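Local atomic coordinates of cytochrome P450 (Zobellia galactanivorans, PDB entry 6G5O), a protein that binds protoporphyrin IX containing iron within the largely helical fold of the cytochrome P450 family. Residues A[8-13]-A[295-300]; A[143-148]-A[173-178]; A[266-271]-A[369-374]. All coordinates share one frame; numbering follows the deposited sequence.

From the N terminus, the turn and helix start at 8-13 meet 295-300 in interaction 1, closing a loop of 281 residues. Interaction 2 lies wholly within that loop: 143-148 and 173-178 join two helices only 24 residues apart. Segment 266-271 also falls inside the loop, but its partner 369-374 comes after residue 300, so interaction 3 crosses interaction 1. The centres of these two lie about 10 Å apart and both reach the haem; Ala296 N and Thr268 O, 3.2 Å apart, probably form a hydrogen bond between them. Interaction 2 sits on the opposite side of the chain's centre from interaction 1, the two centres being about 37 Å apart.

Interaction 1 of 3, residues A[8-13]-A[295-300]; sequences DPFEKA and WASANR. With HEM (protoporphyrin IX containing Fe), chain C.
Asp8 and Phe10, in the type I turn that leads into helix 11-16, pack on Ser297 and Arg300 at the end of helix 295-298, one layer behind the haem pocket. Phe10 rests on Ser297: Phe10 CB lies 3.7 Å from Ser297 OG, and Phe10 CG is 3.8 Å from Ser297 CB, while the rim atom Phe10 CE2 meets Ala296 CB at 4.4 Å. Ser297 OG itself is hydrogen-bonded to Leu33 O and Arg14 NH1. Asp8 and Arg300 run past each other in opposite directions; Asp8 OD2 touches Arg300 CB at 3.5 Å. With its chain bent at chi2 (-62°), Arg300 carries its guanidinium back beside CB of Asp8, away from the carboxylate, and Arg300 NH1 and Asp8 OD2 are 5.3 Å apart. Asp8 OD2 forms its salt bridge with Arg14, and Arg300 NH2 donates to Leu6 O and Tyr263 O. Asp8 OD1 accepts from Phe10 N (3.3 Å), a capping bond. Ahead of this contact Trp295 turns one ring face to methyl CMA of the haem, 3.6 Å from NE1. Asn299 O accepts from Arg262 of helix 253-264, an arrangement consistent with the K' helix beside the ExxR helix in the cytochrome P450 fold.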
loop_
_atom_site.group_PDB
_atom_site.type_symbol
_atom_site.label_atom_id
_atom_site.label_comp_id
_atom_site.label_asym_id
_atom_site.label_seq_id
_atom_site.Cartn_x
_atom_site.Cartn_y
_atom_site.Cartn_z
ATOM N N ASP A 8 -5.419 -3.890 17.569
ATOM C CA ASP A 8 -4.908 -5.126 17.034
ATOM C C ASP A 8 -5.928 -6.229 17.331
ATOM O O ASP A 8 -5.884 -6.836 18.397
ATOM C CB ASP A 8 -3.543 -5.431 17.691
ATOM C CG ASP A 8 -2.938 -6.772 17.258
ATOM O OD1 ASP A 8 -3.265 -7.265 16.179
ATOM O OD2 ASP A 8 -2.105 -7.328 18.005
ATOM N N PRO A 9 -6.822 -6.533 16.369
ATOM C CA PRO A 9 -7.801 -7.609 16.615
ATOM C C PRO A 9 -7.215 -9.013 16.626
ATOM O O PRO A 9 -7.941 -9.948 16.917
ATOM C CB PRO A 9 -8.717 -7.508 15.399
ATOM C CG PRO A 9 -7.782 -7.099 14.312
ATOM C CD PRO A 9 -6.898 -6.058 14.971
ATOM N N PHE A 10 -5.945 -9.171 16.256
ATOM C CA PHE A 10 -5.341 -10.519 16.070
ATOM C C PHE A 10 -4.608 -11.078 17.285
ATOM O O PHE A 10 -4.061 -12.199 17.229
ATOM C CB PHE A 10 -4.350 -10.476 14.889
ATOM C CG PHE A 10 -4.938 -9.932 13.626
ATOM C CD1 PHE A 10 -5.714 -10.747 12.812
ATOM C CD2 PHE A 10 -4.736 -8.607 13.261
ATOM C CE1 PHE A 10 -6.276 -10.249 11.650
ATOM C CE2 PHE A 10 -5.294 -8.104 12.102
ATOM C CZ PHE A 10 -6.074 -8.928 11.294
ATOM N N GLU A 11 -4.585 -10.302 18.369
ATOM C CA GLU A 11 -3.696 -10.564 19.521
ATOM C C GLU A 11 -3.866 -11.903 20.224
ATOM O O GLU A 11 -2.890 -12.643 20.390
ATOM C CB GLU A 11 -3.864 -9.461 20.557
ATOM C CG GLU A 11 -2.858 -9.527 21.689
ATOM C CD GLU A 11 -2.974 -8.313 22.628
ATOM O OE1 GLU A 11 -3.446 -7.227 22.205
ATOM O OE2 GLU A 11 -2.599 -8.420 23.809
ATOM N N LYS A 12 -5.093 -12.195 20.671
ATOM C CA LYS A 12 -5.373 -13.447 21.336
ATOM C C LYS A 12 -4.990 -14.576 20.403
ATOM O O LYS A 12 -4.216 -15.437 20.769
ATOM C CB LYS A 12 -6.844 -13.572 21.779
ATOM C CG LYS A 12 -7.106 -14.778 22.710
ATOM C CD LYS A 12 -8.434 -14.697 23.463
ATOM N N ALA A 13 -5.492 -14.577 19.185
ATOM C CA ALA A 13 -5.198 -15.716 18.297
ATOM C C ALA A 13 -3.699 -15.892 17.977
ATOM O O ALA A 13 -3.219 -17.025 17.843
ATOM C CB ALA A 13 -6.009 -15.592 17.015
ATOM N N TRP A 295 0.361 -9.188 7.345
ATOM C CA TRP A 295 1.363 -8.177 7.663
ATOM C C TRP A 295 0.946 -7.359 8.890
ATOM O O TRP A 295 1.775 -7.016 9.737
ATOM C CB TRP A 295 1.593 -7.246 6.438
ATOM C CG TRP A 295 1.630 -7.929 5.073
ATOM C CD1 TRP A 295 0.683 -7.833 4.089
ATOM C CD2 TRP A 295 2.656 -8.787 4.553
ATOM N NE1 TRP A 295 1.059 -8.594 2.977
ATOM C CE2 TRP A 295 2.259 -9.180 3.241
ATOM C CE3 TRP A 295 3.866 -9.257 5.054
ATOM C CZ2 TRP A 295 3.023 -10.023 2.442
ATOM C CZ3 TRP A 295 4.652 -10.111 4.256
ATOM C CH2 TRP A 295 4.223 -10.497 2.958
ATOM N N ALA A 296 -0.336 -7.040 9.009
ATOM C CA ALA A 296 -0.802 -6.197 10.122
ATOM C C ALA A 296 -0.628 -6.869 11.507
ATOM O O ALA A 296 -0.256 -6.206 12.455
ATOM C CB ALA A 296 -2.232 -5.775 9.924
ATOM N N SER A 297 -0.872 -8.177 11.601
ATOM C CA SER A 297 -0.580 -8.939 12.819
ATOM C C SER A 297 0.919 -9.111 13.086
ATOM O O SER A 297 1.364 -8.940 14.215
ATOM C CB SER A 297 -1.227 -10.320 12.729
ATOM O OG SER A 297 -0.909 -11.132 13.834
ATOM N N ALA A 298 1.697 -9.419 12.048
ATOM C CA ALA A 298 3.125 -9.602 12.202
ATOM C C ALA A 298 3.764 -8.315 12.746
ATOM O O ALA A 298 4.679 -8.392 13.521
ATOM C CB ALA A 298 3.767 -10.021 10.894
ATOM N N ASN A 299 3.218 -7.168 12.384
ATOM C CA ASN A 299 3.779 -5.889 12.720
ATOM C C ASN A 299 3.390 -5.427 14.135
ATOM O O ASN A 299 3.812 -4.343 14.562
ATOM C CB ASN A 299 3.374 -4.843 11.672
ATOM C CG ASN A 299 4.239 -4.887 10.408
ATOM O OD1 ASN A 299 5.333 -5.464 10.392
ATOM N ND2 ASN A 299 3.762 -4.253 9.351
ATOM N N ARG A 300 2.557 -6.223 14.823
ATOM C CA ARG A 300 2.260 -6.017 16.250
ATOM C C ARG A 300 2.843 -7.132 17.166
ATOM O O ARG A 300 2.625 -7.105 18.355
ATOM C CB ARG A 300 0.743 -5.932 16.485
ATOM C CG ARG A 300 0.000 -4.899 15.668
ATOM C CD ARG A 300 0.476 -3.497 15.982
ATOM N NE ARG A 300 -0.333 -2.519 15.272
ATOM C CZ ARG A 300 -1.417 -1.915 15.749
ATOM N NH1 ARG A 300 -1.831 -2.134 16.971
ATOM N NH2 ARG A 300 -2.082 -1.064 15.010
HETATM C CHA HEM C . 3.648 -5.271 -3.320
HETATM C CHB HEM C . 2.197 -2.759 0.542
HETATM C CHC HEM C . 2.111 1.281 -2.076
HETATM C CHD HEM C . 2.941 -1.297 -6.023
HETATM C C1A HEM C . 3.282 -4.924 -2.038
HETATM C C2A HEM C . 3.221 -5.824 -0.935
HETATM C C3A HEM C . 2.832 -5.114 0.113
HETATM C C4A HEM C . 2.620 -3.775 -0.285
HETATM C CMA HEM C . 2.664 -5.679 1.485
HETATM C CAA HEM C . 3.579 -7.309 -0.884
HETATM C CBA HEM C . 2.476 -8.126 -1.538
HETATM C CGA HEM C . 2.840 -9.593 -1.597
HETATM O O1A HEM C . 2.289 -10.307 -2.430
HETATM O O2A HEM C . 3.689 -10.115 -0.852
HETATM C C1B HEM C . 2.051 -1.442 0.159
HETATM C C2B HEM C . 1.799 -0.419 1.096
HETATM C C3B HEM C . 1.747 0.748 0.370
HETATM C C4B HEM C . 2.010 0.349 -1.049
HETATM C CMB HEM C . 1.571 -0.597 2.567
HETATM C CAB HEM C . 1.567 2.149 0.743
HETATM C CBB HEM C . 1.591 2.627 1.972
HETATM C C1C HEM C . 2.334 0.952 -3.387
HETATM C C2C HEM C . 2.241 1.832 -4.464
HETATM C C3C HEM C . 2.421 1.090 -5.605
HETATM C C4C HEM C . 2.652 -0.244 -5.183
HETATM C CMC HEM C . 2.001 3.308 -4.402
HETATM C CAC HEM C . 2.453 1.556 -6.998
HETATM C CBC HEM C . 2.281 2.795 -7.446
HETATM C C1D HEM C . 3.259 -2.587 -5.566
HETATM C C2D HEM C . 3.687 -3.654 -6.488
HETATM C C3D HEM C . 3.909 -4.756 -5.754
HETATM C C4D HEM C . 3.558 -4.371 -4.382
HETATM C CMD HEM C . 3.887 -3.477 -7.954
HETATM C CAD HEM C . 4.371 -6.109 -6.264
HETATM C CBD HEM C . 5.875 -6.393 -6.118
HETATM C CGD HEM C . 6.234 -7.759 -6.735
HETATM O O1D HEM C . 5.320 -8.608 -7.025
HETATM O O2D HEM C . 7.442 -8.097 -6.985
HETATM N NA HEM C . 2.862 -3.668 -1.630
HETATM N NB HEM C . 2.155 -0.956 -1.079
HETATM N NC HEM C . 2.553 -0.307 -3.820
HETATM N ND HEM C . 3.212 -3.075 -4.336
HETATM FE FE HEM C . 2.723 -2.083 -2.776
HETATM O O HOH W 1 0.523 -2.548 -2.856
#

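Interaction 2 of 3, residues A[143-148]-A[173-178]; sequences FSESET and YHYIDE
Thr148 and Tyr175 mark the closest backbone approach, their CA atoms 10.1 Å apart, so helices 145-152 and 169-185 meet here through side chains alone. Tyr175 spans the gap. Tyr175 OH is placed to donate to Glu145 OE1, but the modelled 2.4 Å is too short to take at face value and the details of the bond are doubtful. As modelled, the two side chains come from opposite directions, Glu145 OE1 lies at the edge of the ring and in its plane, and carboxylate and ring planes are 27° apart. With its CG anti to the backbone N (chi1 165°), Tyr175 extends from its helix, while Glu145 bends at chi2 (62°) to bring its carboxylate to the phenol. The same hydroxyl accepts from Trp149 NE1. Thr148 adds a looser apolar touch, its methyl CG2 lying 4.0 Å from Tyr175 CE2. At the start of 143-148, Phe143 O accepts from both Ser146 OG (2.8 Å) and Ser146 N (3.1 Å). Ser146 in turn packs on helix 122-139. Around Tyr175, Trp152 makes an edge-to-face ring contact, while Phe218 of helix 207-220 and Tyr192 of helix 191-196 also touch it. This order of helices is consistent with helices F and G of a cytochrome P450 lying across helix I, with the Tyr175 side chain about 13 Å from the haem.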
loop_
_atom_site.group_PDB
_atom_site.type_symbol
_atom_site.label_atom_id
_atom_site.label_comp_id
_atom_site.label_asym_id
_atom_site.label_seq_id
_atom_site.Cartn_x
_atom_site.Cartn_y
_atom_site.Cartn_z
ATOM N N PHE A 143 -0.072 16.282 -15.853
ATOM C CA PHE A 143 -0.749 16.530 -14.586
ATOM C C PHE A 143 -2.279 16.386 -14.634
ATOM O O PHE A 143 -2.904 15.862 -13.703
ATOM C CB PHE A 143 -0.356 17.907 -14.113
ATOM C CG PHE A 143 -0.988 18.317 -12.816
ATOM C CD1 PHE A 143 -2.229 18.958 -12.822
ATOM C CD2 PHE A 143 -0.355 18.050 -11.583
ATOM C CE1 PHE A 143 -2.816 19.350 -11.624
ATOM C CE2 PHE A 143 -0.948 18.442 -10.395
ATOM C CZ PHE A 143 -2.167 19.100 -10.417
ATOM N N SER A 144 -2.887 16.824 -15.725
ATOM C CA SER A 144 -4.361 16.844 -15.836
ATOM C C SER A 144 -5.007 15.456 -15.810
ATOM O O SER A 144 -6.204 15.326 -15.576
ATOM C CB SER A 144 -4.749 17.534 -17.133
ATOM O OG SER A 144 -4.463 16.677 -18.231
ATOM N N GLU A 145 -4.220 14.405 -16.052
ATOM C CA GLU A 145 -4.770 13.037 -15.986
ATOM C C GLU A 145 -5.268 12.695 -14.574
ATOM O O GLU A 145 -6.112 11.821 -14.401
ATOM C CB GLU A 145 -3.720 12.029 -16.472
ATOM C CG GLU A 145 -4.269 10.693 -16.938
ATOM C CD GLU A 145 -5.216 10.777 -18.129
ATOM O OE1 GLU A 145 -6.021 9.831 -18.279
ATOM O OE2 GLU A 145 -5.137 11.743 -18.924
ATOM N N SER A 146 -4.735 13.383 -13.559
ATOM C CA SER A 146 -5.177 13.209 -12.170
ATOM C C SER A 146 -6.668 13.463 -11.950
ATOM O O SER A 146 -7.277 12.849 -11.039
ATOM C CB SER A 146 -4.396 14.133 -11.238
ATOM O OG SER A 146 -4.661 15.488 -11.506
ATOM N N GLU A 147 -7.257 14.354 -12.771
ATOM C CA GLU A 147 -8.712 14.662 -12.692
ATOM C C GLU A 147 -9.562 13.444 -13.041
ATOM O O GLU A 147 -10.584 13.155 -12.412
ATOM C CB GLU A 147 -9.094 15.857 -13.587
ATOM C CG GLU A 147 -8.630 17.208 -13.077
ATOM C CD GLU A 147 -9.092 17.536 -11.638
ATOM O OE1 GLU A 147 -10.183 17.089 -11.189
ATOM O OE2 GLU A 147 -8.330 18.236 -10.947
ATOM N N THR A 148 -9.122 12.689 -14.027
ATOM C CA THR A 148 -9.780 11.439 -14.326
ATOM C C THR A 148 -9.778 10.522 -13.123
ATOM O O THR A 148 -10.828 9.959 -12.737
ATOM C CB THR A 148 -9.105 10.754 -15.519
ATOM O OG1 THR A 148 -9.111 11.670 -16.628
ATOM C CG2 THR A 148 -9.812 9.445 -15.863
ATOM N N TYR A 173 -10.045 -1.419 -16.181
ATOM C CA TYR A 173 -9.363 -2.284 -17.140
ATOM C C TYR A 173 -9.472 -1.733 -18.560
ATOM O O TYR A 173 -8.501 -1.757 -19.310
ATOM C CB TYR A 173 -9.845 -3.736 -17.071
ATOM C CG TYR A 173 -9.799 -4.367 -15.694
ATOM C CD1 TYR A 173 -8.954 -3.879 -14.663
ATOM C CD2 TYR A 173 -10.585 -5.493 -15.413
ATOM C CE1 TYR A 173 -8.937 -4.478 -13.404
ATOM C CE2 TYR A 173 -10.562 -6.100 -14.162
ATOM C CZ TYR A 173 -9.747 -5.589 -13.159
ATOM O OH TYR A 173 -9.771 -6.208 -11.921
ATOM N N HIS A 174 -10.623 -1.184 -18.908
ATOM C CA HIS A 174 -10.819 -0.591 -20.234
ATOM C C HIS A 174 -10.029 0.720 -20.390
ATOM O O HIS A 174 -9.493 0.989 -21.450
ATOM C CB HIS A 174 -12.330 -0.374 -20.518
ATOM C CG HIS A 174 -12.616 0.459 -21.737
ATOM N ND1 HIS A 174 -12.777 -0.088 -22.997
ATOM C CD2 HIS A 174 -12.767 1.801 -21.886
ATOM C CE1 HIS A 174 -13.018 0.881 -23.865
ATOM N NE2 HIS A 174 -13.012 2.036 -23.218
ATOM N N TYR A 175 -9.934 1.526 -19.343
ATOM C CA TYR A 175 -9.146 2.729 -19.430
ATOM C C TYR A 175 -7.657 2.395 -19.652
ATOM O O TYR A 175 -6.971 3.077 -20.416
ATOM C CB TYR A 175 -9.359 3.577 -18.178
ATOM C CG TYR A 175 -8.348 4.663 -17.974
ATOM C CD1 TYR A 175 -7.160 4.410 -17.292
ATOM C CD2 TYR A 175 -8.586 5.946 -18.421
ATOM C CE1 TYR A 175 -6.240 5.419 -17.050
ATOM C CE2 TYR A 175 -7.678 6.958 -18.202
ATOM C CZ TYR A 175 -6.494 6.694 -17.514
ATOM O OH TYR A 175 -5.576 7.711 -17.314
ATOM N N ILE A 176 -7.174 1.349 -18.990
ATOM C CA ILE A 176 -5.783 0.903 -19.149
ATOM C C ILE A 176 -5.583 0.423 -20.581
ATOM O O ILE A 176 -4.635 0.860 -21.229
ATOM C CB ILE A 176 -5.392 -0.235 -18.160
ATOM C CG1 ILE A 176 -5.446 0.248 -16.705
ATOM C CG2 ILE A 176 -4.006 -0.819 -18.464
ATOM C CD1 ILE A 176 -4.358 1.200 -16.319
ATOM N N ASP A 177 -6.477 -0.449 -21.074
ATOM C CA ASP A 177 -6.482 -0.878 -22.512
ATOM C C ASP A 177 -6.369 0.318 -23.452
ATOM O O ASP A 177 -5.578 0.277 -24.407
ATOM C CB ASP A 177 -7.758 -1.644 -22.894
ATOM C CG ASP A 177 -7.765 -3.065 -22.408
ATOM O OD1 ASP A 177 -6.686 -3.695 -22.365
ATOM O OD2 ASP A 177 -8.876 -3.562 -22.078
ATOM N N GLU A 178 -7.127 1.387 -23.160
ATOM C CA GLU A 178 -7.117 2.578 -24.020
ATOM C C GLU A 178 -5.777 3.304 -24.007
ATOM O O GLU A 178 -5.274 3.663 -25.069
ATOM C CB GLU A 178 -8.262 3.566 -23.693
ATOM C CG GLU A 178 -9.693 3.097 -24.011
ATOM C CD GLU A 178 -9.856 2.321 -25.336
ATOM O OE1 GLU A 178 -10.292 1.137 -25.300
ATOM O OE2 GLU A 178 -9.555 2.885 -26.419
#

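Interaction 3 of 3, residues A[266-271]-A[369-374]; sequences PLTQMG and FQRKVG. With HEM (protoporphyrin IX containing Fe), chain C.
The guanidinium of Arg371 has Thr268 OG1 at its edge, near its plane, and Ala296 CB over one face, above CZ. Arg371 NH1 donates to Thr268 OG1 at 2.7 Å; the bond is bent, with an N-H...O angle of 141°, and the oxygen is tilted 19° out of the guanidinium plane. Ser265 O and Phe264 O take further bonds from Arg371 NH1 and NH2 respectively, which fixes how the group is turned. Thr268 OG1 is also hydrogen-bonded to Glu364 OE1, so this buried hydroxyl is held between strand neighbours. Alongside, Val373 CG2, anti to its backbone N, reaches Pro266 O at 3.7 Å.

The other side of 266-271 lines the haem pocket. Leu267 CD2 lies over the porphyrin 3.7 Å from C3A, on the same side as the water bound to the iron; Pro266 CD meets methyl CMB at 3.8 Å, and Met270 CG approaches propionate oxygen O1A at 3.5 Å. The connection from helix 253-264 into strand 270-274 is thus sandwiched between the haem and strand 369-384, whose backbone pairs with strand 351-366, while Met270 pairs with Leu293 in the other sheet.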
loop_
_atom_site.group_PDB
_atom_site.type_symbol
_atom_site.label_atom_id
_atom_site.label_comp_id
_atom_site.label_asym_id
_atom_site.label_seq_id
_atom_site.Cartn_x
_atom_site.Cartn_y
_atom_site.Cartn_z
ATOM N N PRO A 266 -1.240 -0.559 6.075
ATOM C CA PRO A 266 -2.361 -0.279 5.183
ATOM C C PRO A 266 -2.733 -1.404 4.236
ATOM O O PRO A 266 -3.900 -1.479 3.842
ATOM C CB PRO A 266 -1.906 0.965 4.433
ATOM C CG PRO A 266 -0.774 1.515 5.221
ATOM C CD PRO A 266 -0.102 0.334 5.795
ATOM N N LEU A 267 -1.802 -2.290 3.906
ATOM C CA LEU A 267 -2.194 -3.568 3.294
ATOM C C LEU A 267 -2.179 -4.648 4.368
ATOM O O LEU A 267 -1.123 -5.130 4.797
ATOM C CB LEU A 267 -1.294 -3.965 2.116
ATOM C CG LEU A 267 -1.717 -5.208 1.296
ATOM C CD1 LEU A 267 -3.126 -5.079 0.773
ATOM C CD2 LEU A 267 -0.811 -5.400 0.104
ATOM N N THR A 268 -3.371 -5.054 4.768
ATOM C CA THR A 268 -3.555 -5.920 5.921
ATOM C C THR A 268 -2.948 -7.272 5.731
ATOM O O THR A 268 -2.246 -7.784 6.612
ATOM C CB THR A 268 -5.061 -6.041 6.264
ATOM O OG1 THR A 268 -5.550 -4.756 6.659
ATOM C CG2 THR A 268 -5.285 -6.991 7.403
ATOM N N GLN A 269 -3.146 -7.840 4.557
ATOM C CA GLN A 269 -2.740 -9.238 4.319
ATOM C C GLN A 269 -2.741 -9.525 2.835
ATOM O O GLN A 269 -3.290 -8.782 2.057
ATOM C CB GLN A 269 -3.701 -10.233 5.021
ATOM C CG GLN A 269 -5.139 -10.184 4.501
ATOM C CD GLN A 269 -6.088 -11.207 5.138
ATOM O OE1 GLN A 269 -5.673 -12.142 5.837
ATOM N NE2 GLN A 269 -7.381 -11.035 4.871
ATOM N N MET A 270 -2.110 -10.616 2.473
ATOM C CA MET A 270 -2.096 -11.055 1.107
ATOM C C MET A 270 -2.020 -12.570 1.065
ATOM O O MET A 270 -1.291 -13.188 1.835
ATOM C CB MET A 270 -0.904 -10.453 0.348
ATOM C CG MET A 270 -0.982 -10.691 -1.168
ATOM S SD MET A 270 -2.534 -10.125 -1.934
ATOM C CE MET A 270 -2.424 -8.344 -1.665
ATOM N N GLY A 271 -2.754 -13.175 0.149
ATOM C CA GLY A 271 -2.759 -14.611 0.086
ATOM C C GLY A 271 -1.593 -15.212 -0.639
ATOM O O GLY A 271 -0.869 -14.520 -1.365
ATOM N N PHE A 369 -12.349 -11.621 12.809
ATOM C CA PHE A 369 -11.604 -10.406 13.098
ATOM C C PHE A 369 -12.200 -9.229 12.360
ATOM O O PHE A 369 -12.616 -9.328 11.206
ATOM C CB PHE A 369 -10.148 -10.540 12.700
ATOM C CG PHE A 369 -9.483 -11.809 13.175
ATOM C CD1 PHE A 369 -9.045 -11.933 14.484
ATOM C CD2 PHE A 369 -9.249 -12.860 12.301
ATOM C CE1 PHE A 369 -8.427 -13.097 14.917
ATOM C CE2 PHE A 369 -8.605 -14.013 12.729
ATOM C CZ PHE A 369 -8.189 -14.125 14.040
ATOM N N GLN A 370 -12.244 -8.115 13.067
ATOM C CA GLN A 370 -12.789 -6.890 12.554
ATOM C C GLN A 370 -11.665 -5.875 12.743
ATOM O O GLN A 370 -11.245 -5.609 13.874
ATOM C CB GLN A 370 -14.059 -6.503 13.340
ATOM C CG GLN A 370 -15.193 -7.543 13.271
ATOM C CD GLN A 370 -15.804 -7.689 11.879
ATOM O OE1 GLN A 370 -16.390 -6.738 11.360
ATOM N NE2 GLN A 370 -15.671 -8.877 11.269
ATOM N N ARG A 371 -11.160 -5.333 11.635
ATOM C CA ARG A 371 -9.911 -4.558 11.653
ATOM C C ARG A 371 -10.068 -3.163 11.147
ATOM O O ARG A 371 -10.317 -2.957 9.974
ATOM C CB ARG A 371 -8.831 -5.235 10.799
ATOM C CG ARG A 371 -7.448 -4.683 11.164
ATOM C CD ARG A 371 -6.467 -4.469 10.047
ATOM N NE ARG A 371 -5.307 -3.755 10.592
ATOM C CZ ARG A 371 -4.413 -3.103 9.867
ATOM N NH1 ARG A 371 -4.499 -3.075 8.527
ATOM N NH2 ARG A 371 -3.434 -2.479 10.484
ATOM N N LYS A 372 -9.875 -2.186 12.012
ATOM C CA LYS A 372 -9.837 -0.826 11.556
ATOM C C LYS A 372 -8.602 -0.595 10.686
ATOM O O LYS A 372 -7.463 -0.743 11.165
ATOM C CB LYS A 372 -9.808 0.110 12.738
ATOM C CG LYS A 372 -9.777 1.581 12.362
ATOM C CD LYS A 372 -9.934 2.420 13.639
ATOM C CE LYS A 372 -9.803 3.923 13.415
ATOM N NZ LYS A 372 -9.800 4.711 14.675
ATOM N N VAL A 373 -8.834 -0.242 9.412
ATOM C CA VAL A 373 -7.757 0.073 8.466
ATOM C C VAL A 373 -7.612 1.558 8.249
ATOM O O VAL A 373 -6.585 2.001 7.754
ATOM C CB VAL A 373 -7.927 -0.645 7.094
ATOM C CG1 VAL A 373 -9.082 -0.046 6.284
ATOM C CG2 VAL A 373 -6.612 -0.601 6.274
ATOM N N GLY A 374 -8.610 2.335 8.677
ATOM C CA GLY A 374 -8.638 3.772 8.477
ATOM C C GLY A 374 -10.047 4.343 8.615
ATOM O O GLY A 374 -10.828 3.908 9.466
HETATM C CHA HEM C . 3.648 -5.271 -3.320
HETATM C CHB HEM C . 2.197 -2.759 0.542
HETATM C CHC HEM C . 2.111 1.281 -2.076
HETATM C CHD HEM C . 2.941 -1.297 -6.023
HETATM C C1A HEM C . 3.282 -4.924 -2.038
HETATM C C2A HEM C . 3.221 -5.824 -0.935
HETATM C C3A HEM C . 2.832 -5.114 0.113
HETATM C C4A HEM C . 2.620 -3.775 -0.285
HETATM C CMA HEM C . 2.664 -5.679 1.485
HETATM C CAA HEM C . 3.579 -7.309 -0.884
HETATM C CBA HEM C . 2.476 -8.126 -1.538
HETATM C CGA HEM C . 2.840 -9.593 -1.597
HETATM O O1A HEM C . 2.289 -10.307 -2.430
HETATM O O2A HEM C . 3.689 -10.115 -0.852
HETATM C C1B HEM C . 2.051 -1.442 0.159
HETATM C C2B HEM C . 1.799 -0.419 1.096
HETATM C C3B HEM C . 1.747 0.748 0.370
HETATM C C4B HEM C . 2.010 0.349 -1.049
HETATM C CMB HEM C . 1.571 -0.597 2.567
HETATM C CAB HEM C . 1.567 2.149 0.743
HETATM C CBB HEM C . 1.591 2.627 1.972
HETATM C C1C HEM C . 2.334 0.952 -3.387
HETATM C C2C HEM C . 2.241 1.832 -4.464
HETATM C C3C HEM C . 2.421 1.090 -5.605
HETATM C C4C HEM C . 2.652 -0.244 -5.183
HETATM C CMC HEM C . 2.001 3.308 -4.402
HETATM C CAC HEM C . 2.453 1.556 -6.998
HETATM C CBC HEM C . 2.281 2.795 -7.446
HETATM C C1D HEM C . 3.259 -2.587 -5.566
HETATM C C2D HEM C . 3.687 -3.654 -6.488
HETATM C C3D HEM C . 3.909 -4.756 -5.754
HETATM C C4D HEM C . 3.558 -4.371 -4.382
HETATM C CMD HEM C . 3.887 -3.477 -7.954
HETATM C CAD HEM C . 4.371 -6.109 -6.264
HETATM C CBD HEM C . 5.875 -6.393 -6.118
HETATM C CGD HEM C . 6.234 -7.759 -6.735
HETATM O O1D HEM C . 5.320 -8.608 -7.025
HETATM O O2D HEM C . 7.442 -8.097 -6.985
HETATM N NA HEM C . 2.862 -3.668 -1.630
HETATM N NB HEM C . 2.155 -0.956 -1.079
HETATM N NC HEM C . 2.553 -0.307 -3.820
HETATM N ND HEM C . 3.212 -3.075 -4.336
HETATM FE FE HEM C . 2.723 -2.083 -2.776
HETATM O O HOH W 1 0.523 -2.548 -2.856
#